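Local coordinates for DUF2019 domain-containing protein (Rhodopseudomonas palustris, PDB 2I9C), which is of unknown function but folds as a small, single-chain, all-helical domain of a family grouped with the TPR-like helical repeat proteins, at residues D13-F18 and T60-L65; K20-Q25 and M71-Q76; D55-T60 and L82-V87. One frame throughout, in Å; residues are numbered along the deposited sequence.

How the interactions relate
The three contacts hold together one compact helical domain. Interactions 1 and 2 both use helix 11-30. Its first half packs on the 3-10 segment 60-65, and its second half packs on helix 71-79. Their centres are about 11 Å apart and they touch through Leu65 and Val73. Interaction 3 ties the turn after helix 34-53 to the loop just before helix 86-99. It shares Thr60 with interaction 1, about 12 Å away between centres. Interactions 2 and 3 lie about 18 Å apart, centre to centre, on opposite sides of the chain's centre. The segments of every two contacts alternate in sequence, so the contacts interleave the first helix with the region between residues 55 and 87.

Interaction 1. Residues D13-F18 and T60-L65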
loop_
_atom_site.group_PDB
_atom_site.type_symbol
_atom_site.label_atom_id
_atom_site.label_comp_id
_atom_site.label_asym_id
_atom_site.label_seq_id
_atom_site.Cartn_x
_atom_site.Cartn_y
_atom_site.Cartn_z
ATOM N N ASP A 13 14.048 -2.502 -6.845
ATOM C CA ASP A 13 13.977 -1.040 -7.035
ATOM C C ASP A 13 12.539 -0.534 -6.939
ATOM O O ASP A 13 12.305 0.541 -6.388
ATOM C CB ASP A 13 14.570 -0.600 -8.394
ATOM C CG ASP A 13 16.110 -0.529 -8.388
ATOM O OD1 ASP A 13 16.725 -0.573 -7.289
ATOM O OD2 ASP A 13 16.717 -0.431 -9.503
ATOM N N LEU A 14 11.599 -1.294 -7.500
ATOM C CA LEU A 14 10.148 -1.007 -7.350
ATOM C C LEU A 14 9.687 -0.984 -5.871
ATOM O O LEU A 14 8.921 -0.080 -5.450
ATOM C CB LEU A 14 9.317 -2.004 -8.183
ATOM C CG LEU A 14 9.424 -1.796 -9.718
ATOM C CD1 LEU A 14 8.925 -2.990 -10.433
ATOM C CD2 LEU A 14 8.645 -0.533 -10.178
ATOM N N VAL A 15 10.109 -1.977 -5.096
ATOM C CA VAL A 15 9.790 -1.980 -3.652
ATOM C C VAL A 15 10.349 -0.741 -2.937
ATOM O O VAL A 15 9.652 -0.103 -2.137
ATOM C CB VAL A 15 10.223 -3.297 -2.939
ATOM C CG1 VAL A 15 9.900 -3.237 -1.442
ATOM C CG2 VAL A 15 9.442 -4.469 -3.516
ATOM N N ALA A 16 11.615 -0.410 -3.228
ATOM C CA ALA A 16 12.262 0.727 -2.585
ATOM C C ALA A 16 11.504 1.981 -3.026
ATOM O O ALA A 16 11.280 2.872 -2.227
ATOM C CB ALA A 16 13.784 0.826 -2.958
ATOM N N LEU A 17 11.148 2.080 -4.318
ATOM C CA LEU A 17 10.460 3.306 -4.770
ATOM C C LEU A 17 9.033 3.380 -4.185
ATOM O O LEU A 17 8.562 4.447 -3.818
ATOM C CB LEU A 17 10.427 3.390 -6.303
ATOM C CG LEU A 17 9.810 4.666 -6.883
ATOM C CD1 LEU A 17 10.720 5.929 -6.540
ATOM C CD2 LEU A 17 9.641 4.483 -8.438
ATOM N N PHE A 18 8.356 2.241 -4.103
ATOM C CA PHE A 18 7.050 2.184 -3.446
ATOM C C PHE A 18 7.166 2.807 -2.026
ATOM O O PHE A 18 6.328 3.620 -1.627
ATOM C CB PHE A 18 6.567 0.724 -3.360
ATOM C CG PHE A 18 5.170 0.558 -2.747
ATOM C CD1 PHE A 18 4.048 0.354 -3.558
ATOM C CD2 PHE A 18 4.998 0.601 -1.368
ATOM C CE1 PHE A 18 2.777 0.173 -2.992
ATOM C CE2 PHE A 18 3.750 0.440 -0.782
ATOM C CZ PHE A 18 2.638 0.219 -1.596
ATOM N N THR A 60 3.728 -9.622 -3.887
ATOM C CA THR A 60 4.255 -10.379 -2.771
ATOM C C THR A 60 5.530 -9.734 -2.181
ATOM O O THR A 60 5.785 -9.797 -0.973
ATOM C CB THR A 60 4.536 -11.850 -3.212
ATOM O OG1 THR A 60 3.278 -12.492 -3.441
ATOM C CG2 THR A 60 5.201 -12.613 -2.115
ATOM N N ALA A 61 6.304 -9.062 -3.023
ATOM C CA ALA A 61 7.508 -8.449 -2.536
ATOM C C ALA A 61 7.228 -7.260 -1.587
ATOM O O ALA A 61 8.129 -6.881 -0.828
ATOM C CB ALA A 61 8.398 -8.013 -3.738
ATOM N N LEU A 62 5.998 -6.696 -1.611
ATOM C CA LEU A 62 5.649 -5.569 -0.710
ATOM C C LEU A 62 5.439 -5.986 0.745
ATOM O O LEU A 62 5.373 -5.142 1.653
ATOM C CB LEU A 62 4.379 -4.827 -1.207
ATOM C CG LEU A 62 4.503 -4.239 -2.614
ATOM C CD1 LEU A 62 3.087 -3.811 -3.115
ATOM C CD2 LEU A 62 5.533 -3.084 -2.595
ATOM N N LEU A 63 5.290 -7.290 0.965
ATOM C CA LEU A 63 5.182 -7.812 2.306
ATOM C C LEU A 63 6.374 -7.371 3.206
ATOM O O LEU A 63 6.183 -7.187 4.410
ATOM C CB LEU A 63 5.029 -9.347 2.268
ATOM C CG LEU A 63 3.727 -10.019 1.772
ATOM C CD1 LEU A 63 3.908 -11.542 1.752
ATOM C CD2 LEU A 63 2.540 -9.697 2.716
ATOM N N SER A 64 7.575 -7.200 2.631
ATOM C CA SER A 64 8.772 -6.699 3.371
ATOM C C SER A 64 8.558 -5.332 4.010
ATOM O O SER A 64 9.282 -4.941 4.928
ATOM C CB SER A 64 9.934 -6.535 2.416
ATOM O OG SER A 64 10.466 -7.800 2.069
ATOM N N LEU A 65 7.580 -4.591 3.506
ATOM C CA LEU A 65 7.320 -3.275 4.000
ATOM C C LEU A 65 6.414 -3.190 5.215
ATOM O O LEU A 65 6.157 -2.092 5.678
ATOM C CB LEU A 65 6.716 -2.440 2.878
ATOM C CG LEU A 65 7.596 -2.269 1.641
ATOM C CD1 LEU A 65 6.834 -1.302 0.655
ATOM C CD2 LEU A 65 9.000 -1.708 1.953
#
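Phe18 and Val15, one turn apart on helix 11-30, face Ala61, Leu62 and Leu65 of the 3-10 segment 60-65. Phe18 can be followed outward. Its CB lies 4.0 Å from Leu62 CD2. The ring starts at CG, which lies 3.7 Å from the same methyl. CG is anti to the backbone N (chi1 -177°), and this throws the ring out toward the 60-65 segment. Leu62 CD2 sits over one face of the ring, 3.9 Å from the centroid of the Phe18 ring and 19° off the normal, a CH-pi contact. The methyl is displaced toward the rim on the CG side. Further along, Phe18 CE1 meets the other methyl of Leu62, CD1. On the CD2 side of the ring, Leu65 CD1 comes in obliquely, 3.3 Å from Phe18 CD2, a tight approach. CE2 follows on the same methyl at a looser distance. At the tip, CZ reaches the CB of Gln76 on helix 71-79.

Val15 covers the neighbouring ground with both branches. Its CG2 meets Ala61 CB at 3.7 Å and also comes near Leu62 CD2. Its CG1 lies 3.8 Å from Leu65 CD2, the two side chains running alongside each other, pointing opposite ways. Leu65 thus splits its methyls, one to Phe18 and one to Val15. Met44 of helix 34-53 and Leu80 also touch Phe18.

No hydrogen bond or charge links the two segments. The contact is made of methyl groups and one aromatic ring, so it depends on the fit of shapes and the exclusion of water.

Interaction 2. Residues K20-Q25 and M71-Q76; sequences KVTVEQ and MQVRLQ. With ACT (acetate ion), chain B.
Thr22 and Val23 of helix 11-30 meet Gln72 and Val73 near the start of helix 71-79. The short helical segments come within 8.1 Å, axis to axis, with their directions 120° apart. The contact is tight where Val23 CG2 packs on Val73 CG2 at 3.6 Å. Beside it, Thr22 is modelled in two conformers. In the one described, CG2 points at the backbone of the other helix, 3.4 Å from Gln72 O and 3.6 Å from Val73 CA. Its OG1 is hydrogen-bonded to Phe18 O, one turn back.

Gln25 and Gln72 close the buried polar side. Gln72 NE2 donates to Gln25 OE1 at 3.2 Å. The bond is nearly straight (175°) and lies in the carbonyl plane of Gln25, although the two amide planes stand 75° apart. Gln72 CG is anti to the backbone N and the chain then bends, which brings the amide across Gln25. Gln72 OE1 is held by Gln104, so both ends of this amide are used. A leucine in place of Gln72 would probably leave Gln25 OE1 without this donor and Gln104 NE2 without its acceptor.

On the looser, solvent side, a long ion pair of 3.8 Å joins Lys20 NZ to Glu24 OE2, in one of two modelled Lys20 conformers. Arg74 lies on the far face of helix 71-79, its NE held by Tyr68 O. Its NH1 binds an acetate O at 3.0 Å; the ion, probably from the crystallisation liquor, also touches Met71, a selenomethionine. This is helix-helix packing with a buried amide pair in an all-helical domain, consistent with the family's TPR clan.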
loop_
_atom_site.group_PDB
_atom_site.type_symbol
_atom_site.label_atom_id
_atom_site.label_comp_id
_atom_site.label_asym_id
_atom_site.label_seq_id
_atom_site.Cartn_x
_atom_site.Cartn_y
_atom_site.Cartn_z
ATOM N N LYS A 20 9.462 4.897 -0.788
ATOM C CA LYS A 20 9.821 6.326 -0.875
ATOM C C LYS A 20 8.598 7.169 -1.221
ATOM O O LYS A 20 8.375 8.195 -0.600
ATOM C CB LYS A 20 10.973 6.579 -1.876
ATOM C CG LYS A 20 11.518 8.032 -1.893
ATOM C CD LYS A 20 12.504 8.289 -3.032
ATOM C CE LYS A 20 13.549 9.327 -2.608
ATOM N NZ LYS A 20 13.592 10.486 -3.541
ATOM N N VAL A 21 7.809 6.744 -2.210
ATOM C CA VAL A 21 6.648 7.566 -2.605
ATOM C C VAL A 21 5.512 7.565 -1.564
ATOM O O VAL A 21 4.776 8.531 -1.435
ATOM C CB VAL A 21 6.105 7.269 -4.079
ATOM C CG1 VAL A 21 7.205 7.218 -5.048
ATOM C CG2 VAL A 21 5.346 5.989 -4.125
ATOM N N THR A 22 5.368 6.483 -0.826
ATOM C CA THR A 22 4.357 6.392 0.196
ATOM C C THR A 22 4.752 7.129 1.504
ATOM O O THR A 22 3.894 7.706 2.200
ATOM C CB THR A 22 4.021 4.921 0.341
ATOM O OG1 THR A 22 3.781 4.417 -0.989
ATOM C CG2 THR A 22 2.798 4.707 1.188
ATOM N N VAL A 23 6.051 7.147 1.822
ATOM C CA VAL A 23 6.555 8.089 2.867
ATOM C C VAL A 23 6.203 9.531 2.458
ATOM O O VAL A 23 5.693 10.322 3.246
ATOM C CB VAL A 23 8.088 7.936 3.033
ATOM C CG1 VAL A 23 8.718 9.157 3.718
ATOM C CG2 VAL A 23 8.392 6.653 3.849
ATOM N N GLU A 24 6.494 9.885 1.210
ATOM C CA GLU A 24 6.157 11.206 0.734
ATOM C C GLU A 24 4.649 11.469 0.696
ATOM O O GLU A 24 4.244 12.600 0.921
ATOM C CB GLU A 24 6.817 11.482 -0.606
ATOM C CG GLU A 24 8.357 11.588 -0.472
ATOM C CD GLU A 24 9.055 11.838 -1.818
ATOM O OE1 GLU A 24 8.436 12.475 -2.712
ATOM O OE2 GLU A 24 10.227 11.385 -1.972
ATOM N N GLN A 25 3.825 10.447 0.447
ATOM C CA GLN A 25 2.353 10.564 0.669
ATOM C C GLN A 25 2.019 11.011 2.081
ATOM O O GLN A 25 1.284 11.987 2.287
ATOM C CB GLN A 25 1.602 9.260 0.371
ATOM C CG GLN A 25 1.464 8.916 -1.142
ATOM C CD GLN A 25 0.927 7.517 -1.310
ATOM O OE1 GLN A 25 0.253 7.018 -0.431
ATOM N NE2 GLN A 25 1.267 6.854 -2.398
HETATM N N MSE A 71 3.539 4.730 8.867
HETATM C CA MSE A 71 2.226 4.060 8.950
HETATM C C MSE A 71 1.533 4.077 7.596
HETATM O O MSE A 71 0.767 3.144 7.255
HETATM C CB MSE A 71 1.325 4.738 9.993
HETATM C CG MSE A 71 0.109 3.876 10.413
HETATM SE SE MSE A 71 0.776 2.141 11.270
HETATM C CE MSE A 71 1.263 2.761 13.086
ATOM N N GLN A 72 1.772 5.126 6.821
ATOM C CA GLN A 72 1.237 5.148 5.467
ATOM C C GLN A 72 1.820 4.017 4.599
ATOM O O GLN A 72 1.102 3.416 3.796
ATOM C CB GLN A 72 1.454 6.531 4.813
ATOM C CG GLN A 72 0.755 6.708 3.395
ATOM C CD GLN A 72 -0.762 6.824 3.487
ATOM O OE1 GLN A 72 -1.323 6.857 4.583
ATOM N NE2 GLN A 72 -1.429 6.933 2.321
ATOM N N VAL A 73 3.132 3.761 4.729
ATOM C CA VAL A 73 3.784 2.682 3.992
ATOM C C VAL A 73 3.126 1.354 4.402
ATOM O O VAL A 73 2.746 0.568 3.546
ATOM C CB VAL A 73 5.334 2.666 4.223
ATOM C CG1 VAL A 73 6.014 1.523 3.470
ATOM C CG2 VAL A 73 5.934 3.991 3.700
ATOM N N ARG A 74 3.013 1.120 5.705
ATOM C CA ARG A 74 2.452 -0.124 6.196
ATOM C C ARG A 74 1.022 -0.329 5.697
ATOM O O ARG A 74 0.670 -1.449 5.309
ATOM C CB ARG A 74 2.474 -0.143 7.733
ATOM C CG ARG A 74 3.897 -0.184 8.319
ATOM C CD ARG A 74 3.852 -0.470 9.841
ATOM N NE ARG A 74 5.219 -0.540 10.391
ATOM C CZ ARG A 74 5.552 -1.059 11.564
ATOM N NH1 ARG A 74 4.637 -1.588 12.356
ATOM N NH2 ARG A 74 6.829 -1.059 11.958
ATOM N N LEU A 75 0.202 0.731 5.781
ATOM C CA LEU A 75 -1.202 0.706 5.336
ATOM C C LEU A 75 -1.323 0.345 3.861
ATOM O O LEU A 75 -2.069 -0.553 3.464
ATOM C CB LEU A 75 -1.902 2.071 5.571
ATOM C CG LEU A 75 -3.309 2.215 4.953
ATOM C CD1 LEU A 75 -4.310 1.337 5.643
ATOM C CD2 LEU A 75 -3.723 3.686 5.114
ATOM N N GLN A 76 -0.584 1.058 3.036
ATOM C CA GLN A 76 -0.677 0.862 1.605
ATOM C C GLN A 76 -0.154 -0.510 1.197
ATOM O O GLN A 76 -0.697 -1.125 0.313
ATOM C CB GLN A 76 0.040 1.985 0.845
ATOM C CG GLN A 76 -0.749 3.323 0.892
ATOM C CD GLN A 76 -2.213 3.136 0.561
ATOM O OE1 GLN A 76 -2.549 2.643 -0.502
ATOM N NE2 GLN A 76 -3.091 3.527 1.479
HETATM C C ACT B . 1.325 -1.433 13.405
HETATM O O ACT B . 1.634 -1.611 12.168
HETATM O OXT ACT B . 1.969 -1.891 14.499
HETATM C CH3 ACT B . 0.101 -0.685 13.474
#

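Interaction 3. Residues D55-T60 and L82-V87. With ACT (acetate ion), chain C.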
loop_
_atom_site.group_PDB
_atom_site.type_symbol
_atom_site.label_atom_id
_atom_site.label_comp_id
_atom_site.label_asym_id
_atom_site.label_seq_id
_atom_site.Cartn_x
_atom_site.Cartn_y
_atom_site.Cartn_z
ATOM N N ASP A 55 5.798 -12.134 -13.412
ATOM C CA ASP A 55 5.634 -13.550 -13.078
ATOM C C ASP A 55 5.511 -13.774 -11.581
ATOM O O ASP A 55 6.335 -13.286 -10.801
ATOM C CB ASP A 55 6.812 -14.373 -13.606
ATOM C CG ASP A 55 6.866 -14.413 -15.098
ATOM O OD1 ASP A 55 5.828 -14.724 -15.750
ATOM O OD2 ASP A 55 7.961 -14.137 -15.626
ATOM N N GLY A 56 4.463 -14.507 -11.199
ATOM C CA GLY A 56 4.232 -14.916 -9.815
ATOM C C GLY A 56 3.361 -13.939 -9.025
ATOM O O GLY A 56 2.931 -14.267 -7.911
ATOM N N ASP A 57 3.055 -12.776 -9.628
ATOM C CA ASP A 57 2.474 -11.626 -8.944
ATOM C C ASP A 57 3.450 -11.084 -7.877
ATOM O O ASP A 57 3.453 -11.543 -6.714
ATOM C CB ASP A 57 1.102 -11.981 -8.347
ATOM C CG ASP A 57 0.310 -10.770 -7.957
ATOM O OD1 ASP A 57 0.909 -9.729 -7.659
ATOM O OD2 ASP A 57 -0.933 -10.879 -7.918
ATOM N N GLN A 58 4.287 -10.123 -8.284
ATOM C CA GLN A 58 5.388 -9.679 -7.417
ATOM C C GLN A 58 4.906 -8.635 -6.404
ATOM O O GLN A 58 5.691 -8.113 -5.660
ATOM C CB GLN A 58 6.579 -9.129 -8.223
ATOM C CG GLN A 58 7.403 -10.194 -8.941
ATOM C CD GLN A 58 7.907 -11.252 -7.992
ATOM O OE1 GLN A 58 8.535 -10.948 -6.943
ATOM N NE2 GLN A 58 7.627 -12.516 -8.332
ATOM N N ARG A 59 3.595 -8.384 -6.327
ATOM C CA ARG A 59 3.082 -7.637 -5.157
ATOM C C ARG A 59 3.487 -8.315 -3.837
ATOM O O ARG A 59 3.538 -7.672 -2.788
ATOM C CB ARG A 59 1.552 -7.474 -5.226
ATOM C CG ARG A 59 1.085 -6.487 -6.283
ATOM C CD ARG A 59 -0.459 -6.418 -6.377
ATOM N NE ARG A 59 -1.082 -7.688 -6.793
ATOM C CZ ARG A 59 -2.399 -7.867 -6.939
ATOM N NH1 ARG A 59 -3.212 -6.856 -6.771
ATOM N NH2 ARG A 59 -2.892 -9.038 -7.296
ATOM N N THR A 60 3.728 -9.622 -3.887
ATOM C CA THR A 60 4.255 -10.379 -2.771
ATOM C C THR A 60 5.530 -9.734 -2.181
ATOM O O THR A 60 5.785 -9.797 -0.973
ATOM C CB THR A 60 4.536 -11.850 -3.212
ATOM O OG1 THR A 60 3.278 -12.492 -3.441
ATOM C CG2 THR A 60 5.201 -12.613 -2.115
ATOM N N LEU A 82 -3.577 -7.633 -0.128
ATOM C CA LEU A 82 -4.745 -8.460 0.253
ATOM C C LEU A 82 -5.006 -9.590 -0.750
ATOM O O LEU A 82 -5.446 -10.650 -0.363
ATOM C CB LEU A 82 -6.019 -7.627 0.426
ATOM C CG LEU A 82 -6.113 -6.817 1.726
ATOM C CD1 LEU A 82 -7.027 -5.580 1.499
ATOM C CD2 LEU A 82 -6.676 -7.707 2.821
ATOM N N ALA A 83 -4.708 -9.370 -2.030
ATOM C CA ALA A 83 -4.978 -10.399 -3.020
ATOM C C ALA A 83 -3.963 -11.519 -2.945
ATOM O O ALA A 83 -4.333 -12.679 -3.064
ATOM C CB ALA A 83 -5.030 -9.813 -4.431
ATOM N N VAL A 84 -2.687 -11.187 -2.751
ATOM C CA VAL A 84 -1.637 -12.204 -2.806
ATOM C C VAL A 84 -1.381 -12.867 -1.455
ATOM O O VAL A 84 -0.768 -13.932 -1.398
ATOM C CB VAL A 84 -0.304 -11.668 -3.402
ATOM C CG1 VAL A 84 -0.504 -11.222 -4.837
ATOM C CG2 VAL A 84 0.307 -10.515 -2.531
ATOM N N ALA A 85 -1.820 -12.231 -0.366
ATOM C CA ALA A 85 -1.534 -12.729 0.991
ATOM C C ALA A 85 -2.654 -12.271 1.917
ATOM O O ALA A 85 -2.436 -11.388 2.769
ATOM C CB ALA A 85 -0.186 -12.211 1.479
ATOM N N PRO A 86 -3.871 -12.827 1.725
ATOM C CA PRO A 86 -5.018 -12.247 2.436
ATOM C C PRO A 86 -4.898 -12.316 3.944
ATOM O O PRO A 86 -5.271 -11.346 4.618
ATOM C CB PRO A 86 -6.227 -13.071 1.934
ATOM C CG PRO A 86 -5.664 -14.301 1.350
ATOM C CD PRO A 86 -4.276 -13.952 0.848
ATOM N N VAL A 87 -4.379 -13.436 4.463
ATOM C CA VAL A 87 -4.219 -13.636 5.912
ATOM C C VAL A 87 -3.218 -12.625 6.528
ATOM O O VAL A 87 -3.567 -11.895 7.474
ATOM C CB VAL A 87 -3.817 -15.098 6.267
ATOM C CG1 VAL A 87 -3.323 -15.200 7.725
ATOM C CG2 VAL A 87 -4.989 -16.058 6.018
HETATM C C ACT C . -1.408 -15.621 3.264
HETATM O O ACT C . -1.097 -14.708 4.018
HETATM O OXT ACT C . -2.637 -15.767 3.090
HETATM C CH3 ACT C . -0.346 -16.409 2.600
#
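Val84 buries the most surface here, and it points into the turn formed by Asp57, Arg59 and Thr60. Its chi1 of -62° turns CG1 to the Asp57 carboxylate, 3.1 Å from Asp57 OD2, which is tight for a methyl and an oxygen. The same torsion leaves CG2 beside Thr60, 3.7 Å from Thr60 OG1.

Arg59 comes second. Its guanidinium lies obliquely to Ala83, with NH2 3.7 Å from Ala83 CB. The group is held by Asp57 in a side-on, two-nitrogen salt bridge. NE donates to Asp57 OD1 at 3.0 Å, and NH2 donates to Asp57 OD2 at 2.8 Å. Both oxygens use their syn lone pairs. Asp57 OD1 also accepts from the backbone N of Arg59, an Asx turn that leads into the 3-10 segment. Two grips on one carboxylate fix the flat group against rotation. Arg59 NH2 also bonds to Lys123 O, which brings in the C-terminal end of the chain.

Thr60 adds the third patch, with OG1 also 3.7 Å from Val84 CB. After Val84, Ala85 sits at the N-cap position, just before helix 86-99. There Val87 N and Lys88 N bind an acetate ion, probably from the crystallisation liquor.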